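Local coordinates for nitrate regulatory protein (Klebsiella oxytoca, PDB 4AKK) that binds nasF operon leader RNA at its factor-independent terminator and, in response to nitrate or nitrite, brings about transcription antitermination, at residues A[179-189]-A[300-311]. Sequence-based numbering, arbitrary orientation.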
loop_
_atom_site.group_PDB
_atom_site.type_symbol
_atom_site.label_atom_id
_atom_site.label_comp_id
_atom_site.label_asym_id
_atom_site.label_seq_id
_atom_site.Cartn_x
_atom_site.Cartn_y
_atom_site.Cartn_z
ATOM N N ASP A 179 -16.869 8.869 -6.481
ATOM C CA ASP A 179 -17.469 7.780 -7.247
ATOM C C ASP A 179 -16.574 6.555 -7.409
ATOM O O ASP A 179 -15.485 6.652 -7.962
ATOM C CB ASP A 179 -17.894 8.233 -8.637
ATOM C CG ASP A 179 -18.750 7.187 -9.329
ATOM O OD1 ASP A 179 -19.978 7.220 -9.124
ATOM O OD2 ASP A 179 -18.194 6.303 -10.021
ATOM N N PRO A 180 -17.064 5.386 -6.976
ATOM C CA PRO A 180 -16.313 4.125 -7.033
ATOM C C PRO A 180 -15.943 3.699 -8.458
ATOM O O PRO A 180 -14.816 3.255 -8.681
ATOM C CB PRO A 180 -17.287 3.098 -6.439
ATOM C CG PRO A 180 -18.349 3.881 -5.763
ATOM C CD PRO A 180 -18.431 5.199 -6.468
ATOM N N GLN A 181 -16.877 3.805 -9.400
ATOM C CA GLN A 181 -16.606 3.388 -10.775
ATOM C C GLN A 181 -15.542 4.261 -11.429
ATOM O O GLN A 181 -14.638 3.765 -12.106
ATOM C CB GLN A 181 -17.876 3.401 -11.631
ATOM C CG GLN A 181 -18.763 2.176 -11.460
ATOM C CD GLN A 181 -19.862 2.402 -10.444
ATOM O OE1 GLN A 181 -20.839 3.108 -10.714
ATOM N NE2 GLN A 181 -19.712 1.802 -9.266
ATOM N N ILE A 182 -15.659 5.566 -11.241
ATOM C CA ILE A 182 -14.688 6.475 -11.821
ATOM C C ILE A 182 -13.316 6.287 -11.187
ATOM O O ILE A 182 -12.307 6.197 -11.884
ATOM C CB ILE A 182 -15.139 7.928 -11.698
ATOM C CG1 ILE A 182 -16.531 8.079 -12.316
ATOM C CG2 ILE A 182 -14.150 8.845 -12.391
ATOM C CD1 ILE A 182 -16.577 7.702 -13.803
ATOM N N ALA A 183 -13.281 6.206 -9.865
ATOM C CA ALA A 183 -12.011 6.041 -9.172
ATOM C C ALA A 183 -11.334 4.767 -9.654
ATOM O O ALA A 183 -10.132 4.763 -9.895
ATOM C CB ALA A 183 -12.209 6.021 -7.659
ATOM N N GLY A 184 -12.116 3.696 -9.798
ATOM C CA GLY A 184 -11.626 2.442 -10.353
ATOM C C GLY A 184 -11.061 2.599 -11.762
ATOM O O GLY A 184 -10.048 1.978 -12.110
ATOM N N ARG A 185 -11.721 3.421 -12.578
ATOM C CA ARG A 185 -11.266 3.688 -13.948
ATOM C C ARG A 185 -9.985 4.504 -13.969
ATOM O O ARG A 185 -9.129 4.289 -14.821
ATOM C CB ARG A 185 -12.331 4.428 -14.762
ATOM C CG ARG A 185 -13.437 3.547 -15.300
ATOM C CD ARG A 185 -14.464 4.371 -16.069
ATOM N NE ARG A 185 -15.631 3.558 -16.379
ATOM C CZ ARG A 185 -15.751 2.816 -17.475
ATOM N NH1 ARG A 185 -14.778 2.794 -18.373
ATOM N NH2 ARG A 185 -16.844 2.094 -17.667
ATOM N N MET A 186 -9.862 5.445 -13.037
ATOM C CA MET A 186 -8.667 6.270 -12.958
ATOM C C MET A 186 -7.455 5.430 -12.602
ATOM O O MET A 186 -6.389 5.603 -13.181
ATOM C CB MET A 186 -8.835 7.429 -11.965
ATOM C CG MET A 186 -9.564 8.627 -12.555
ATOM S SD MET A 186 -8.556 9.735 -13.581
ATOM C CE MET A 186 -7.303 8.659 -14.221
ATOM N N VAL A 187 -7.618 4.509 -11.663
ATOM C CA VAL A 187 -6.502 3.656 -11.274
ATOM C C VAL A 187 -6.102 2.689 -12.396
ATOM O O VAL A 187 -4.914 2.479 -12.647
ATOM C CB VAL A 187 -6.796 2.898 -9.965
ATOM C CG1 VAL A 187 -5.775 1.780 -9.744
ATOM C CG2 VAL A 187 -6.776 3.868 -8.800
ATOM N N ALA A 188 -7.091 2.113 -13.069
ATOM C CA ALA A 188 -6.835 1.251 -14.224
ATOM C C ALA A 188 -6.057 2.001 -15.309
ATOM O O ALA A 188 -5.109 1.468 -15.886
ATOM C CB ALA A 188 -8.158 0.710 -14.794
ATOM N N LEU A 189 -6.473 3.236 -15.590
ATOM C CA LEU A 189 -5.782 4.087 -16.549
ATOM C C LEU A 189 -4.351 4.408 -16.109
ATOM O O LEU A 189 -3.399 4.257 -16.885
ATOM C CB LEU A 189 -6.562 5.392 -16.762
ATOM C CG LEU A 189 -5.844 6.469 -17.577
ATOM C CD1 LEU A 189 -5.625 5.988 -19.001
ATOM C CD2 LEU A 189 -6.620 7.790 -17.564
ATOM N N LEU A 300 -9.358 4.125 -23.318
ATOM C CA LEU A 300 -9.642 4.183 -21.890
ATOM C C LEU A 300 -10.133 5.578 -21.532
ATOM O O LEU A 300 -11.073 5.737 -20.762
ATOM C CB LEU A 300 -8.406 3.826 -21.070
ATOM C CG LEU A 300 -7.774 2.456 -21.323
ATOM C CD1 LEU A 300 -6.560 2.262 -20.398
ATOM C CD2 LEU A 300 -8.812 1.345 -21.126
ATOM N N ILE A 301 -9.481 6.581 -22.109
ATOM C CA ILE A 301 -9.822 7.978 -21.877
ATOM C C ILE A 301 -11.227 8.323 -22.399
ATOM O O ILE A 301 -12.022 8.956 -21.700
ATOM C CB ILE A 301 -8.765 8.880 -22.519
ATOM C CG1 ILE A 301 -7.475 8.818 -21.679
ATOM C CG2 ILE A 301 -9.281 10.313 -22.654
ATOM C CD1 ILE A 301 -6.235 9.221 -22.429
ATOM N N VAL A 302 -11.523 7.899 -23.624
ATOM C CA VAL A 302 -12.862 8.060 -24.183
ATOM C C VAL A 302 -13.909 7.431 -23.269
ATOM O O VAL A 302 -14.906 8.071 -22.917
ATOM C CB VAL A 302 -12.963 7.443 -25.592
ATOM C CG1 VAL A 302 -14.427 7.360 -26.051
ATOM C CG2 VAL A 302 -12.143 8.248 -26.567
ATOM N N ASP A 303 -13.666 6.187 -22.863
ATOM C CA ASP A 303 -14.593 5.480 -21.976
ATOM C C ASP A 303 -14.757 6.172 -20.636
ATOM O O ASP A 303 -15.863 6.229 -20.091
ATOM C CB ASP A 303 -14.162 4.027 -21.764
ATOM C CG ASP A 303 -14.316 3.193 -23.015
ATOM O OD1 ASP A 303 -15.187 3.537 -23.844
ATOM O OD2 ASP A 303 -13.570 2.201 -23.174
ATOM N N LEU A 304 -13.661 6.688 -20.091
ATOM C CA LEU A 304 -13.740 7.370 -18.813
ATOM C C LEU A 304 -14.599 8.632 -18.942
ATOM O O LEU A 304 -15.395 8.946 -18.057
ATOM C CB LEU A 304 -12.338 7.705 -18.290
ATOM C CG LEU A 304 -12.223 8.776 -17.198
ATOM C CD1 LEU A 304 -12.932 8.378 -15.935
ATOM C CD2 LEU A 304 -10.751 9.092 -16.896
ATOM N N LEU A 305 -14.439 9.341 -20.053
ATOM C CA LEU A 305 -15.188 10.575 -20.280
ATOM C C LEU A 305 -16.680 10.310 -20.496
ATOM O O LEU A 305 -17.524 11.039 -19.984
ATOM C CB LEU A 305 -14.588 11.375 -21.446
ATOM C CG LEU A 305 -13.162 11.861 -21.160
ATOM C CD1 LEU A 305 -12.602 12.644 -22.323
ATOM C CD2 LEU A 305 -13.108 12.689 -19.876
ATOM N N ASN A 306 -16.997 9.263 -21.249
ATOM C CA ASN A 306 -18.388 8.867 -21.442
ATOM C C ASN A 306 -19.012 8.531 -20.097
ATOM O O ASN A 306 -20.117 8.981 -19.777
ATOM C CB ASN A 306 -18.499 7.660 -22.389
ATOM C CG ASN A 306 -18.155 8.006 -23.832
ATOM O OD1 ASN A 306 -18.196 9.171 -24.237
ATOM N ND2 ASN A 306 -17.826 6.985 -24.620
ATOM N N ALA A 307 -18.293 7.747 -19.301
ATOM C CA ALA A 307 -18.796 7.363 -17.992
ATOM C C ALA A 307 -19.002 8.598 -17.109
ATOM O O ALA A 307 -19.985 8.688 -16.377
ATOM C CB ALA A 307 -17.865 6.351 -17.323
ATOM N N ALA A 308 -18.082 9.552 -17.187
ATOM C CA ALA A 308 -18.216 10.796 -16.437
ATOM C C ALA A 308 -19.494 11.545 -16.830
ATOM O O ALA A 308 -20.246 11.999 -15.969
ATOM C CB ALA A 308 -16.997 11.680 -16.645
ATOM N N ASP A 309 -19.731 11.672 -18.131
ATOM C CA ASP A 309 -20.939 12.322 -18.635
ATOM C C ASP A 309 -22.208 11.607 -18.173
ATOM O O ASP A 309 -23.144 12.241 -17.685
ATOM C CB ASP A 309 -20.914 12.383 -20.162
ATOM C CG ASP A 309 -19.905 13.389 -20.688
ATOM O OD1 ASP A 309 -19.360 14.166 -19.872
ATOM O OD2 ASP A 309 -19.658 13.406 -21.914
ATOM N N ALA A 310 -22.231 10.287 -18.322
ATOM C CA ALA A 310 -23.415 9.513 -17.986
ATOM C C ALA A 310 -23.744 9.602 -16.500
ATOM O O ALA A 310 -24.879 9.374 -16.094
ATOM C CB ALA A 310 -23.247 8.065 -18.416
ATOM N N LEU A 311 -22.751 9.938 -15.688
ATOM C CA LEU A 311 -22.980 10.096 -14.260
ATOM C C LEU A 311 -23.560 11.469 -13.951
ATOM O O LEU A 311 -24.424 11.609 -13.089
ATOM C CB LEU A 311 -21.687 9.882 -13.482
ATOM C CG LEU A 311 -21.265 8.424 -13.363
ATOM C CD1 LEU A 311 -19.873 8.348 -12.768
ATOM C CD2 LEU A 311 -22.271 7.650 -12.512
HETATM O O HOH W 1 -12.097 4.052 -18.743
#
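With CG set opposite its backbone N (chi1 162°), L304 sends both methyls into a hole formed by I182, R185, M186 and L189 of helix 180-189. L304 CD1 lies 3.8 Å from CG2 of I182, which it crosses nearly at a right angle, while L304 CD2 reaches SD of M186 at 4.0 Å. I182 returns the knob: CG1 turns away from its carbonyl carbon (chi1 -55°) and drops among L304, A307, A308 and L311. Here the fit is tight: CD1 of L311 comes end on, 3.4 Å from CG1 of I182. The same L311 methyl brushes the carboxylate of N-cap D179, whose OD2 takes the N-H of I182 at 2.9 Å. R185, extended from CG to NE, reaches across helix 300-311; CB of A307 lies over one guanidinium face, 3.7 Å from NE of R185, and in that group's plane a water joins NH1 to L300 O. NH1 also lies against CB of D303, whose OD2 is hydrogen-bonded to NE2 of Q245. L189 closes the far end against L300 and I301. The two segment axes run nearly antiparallel (167°), 10.5 Å apart at closest, in the mutual knobs-into-holes packing of an all-helical bundle, here within the NIT nitrate-sensing region.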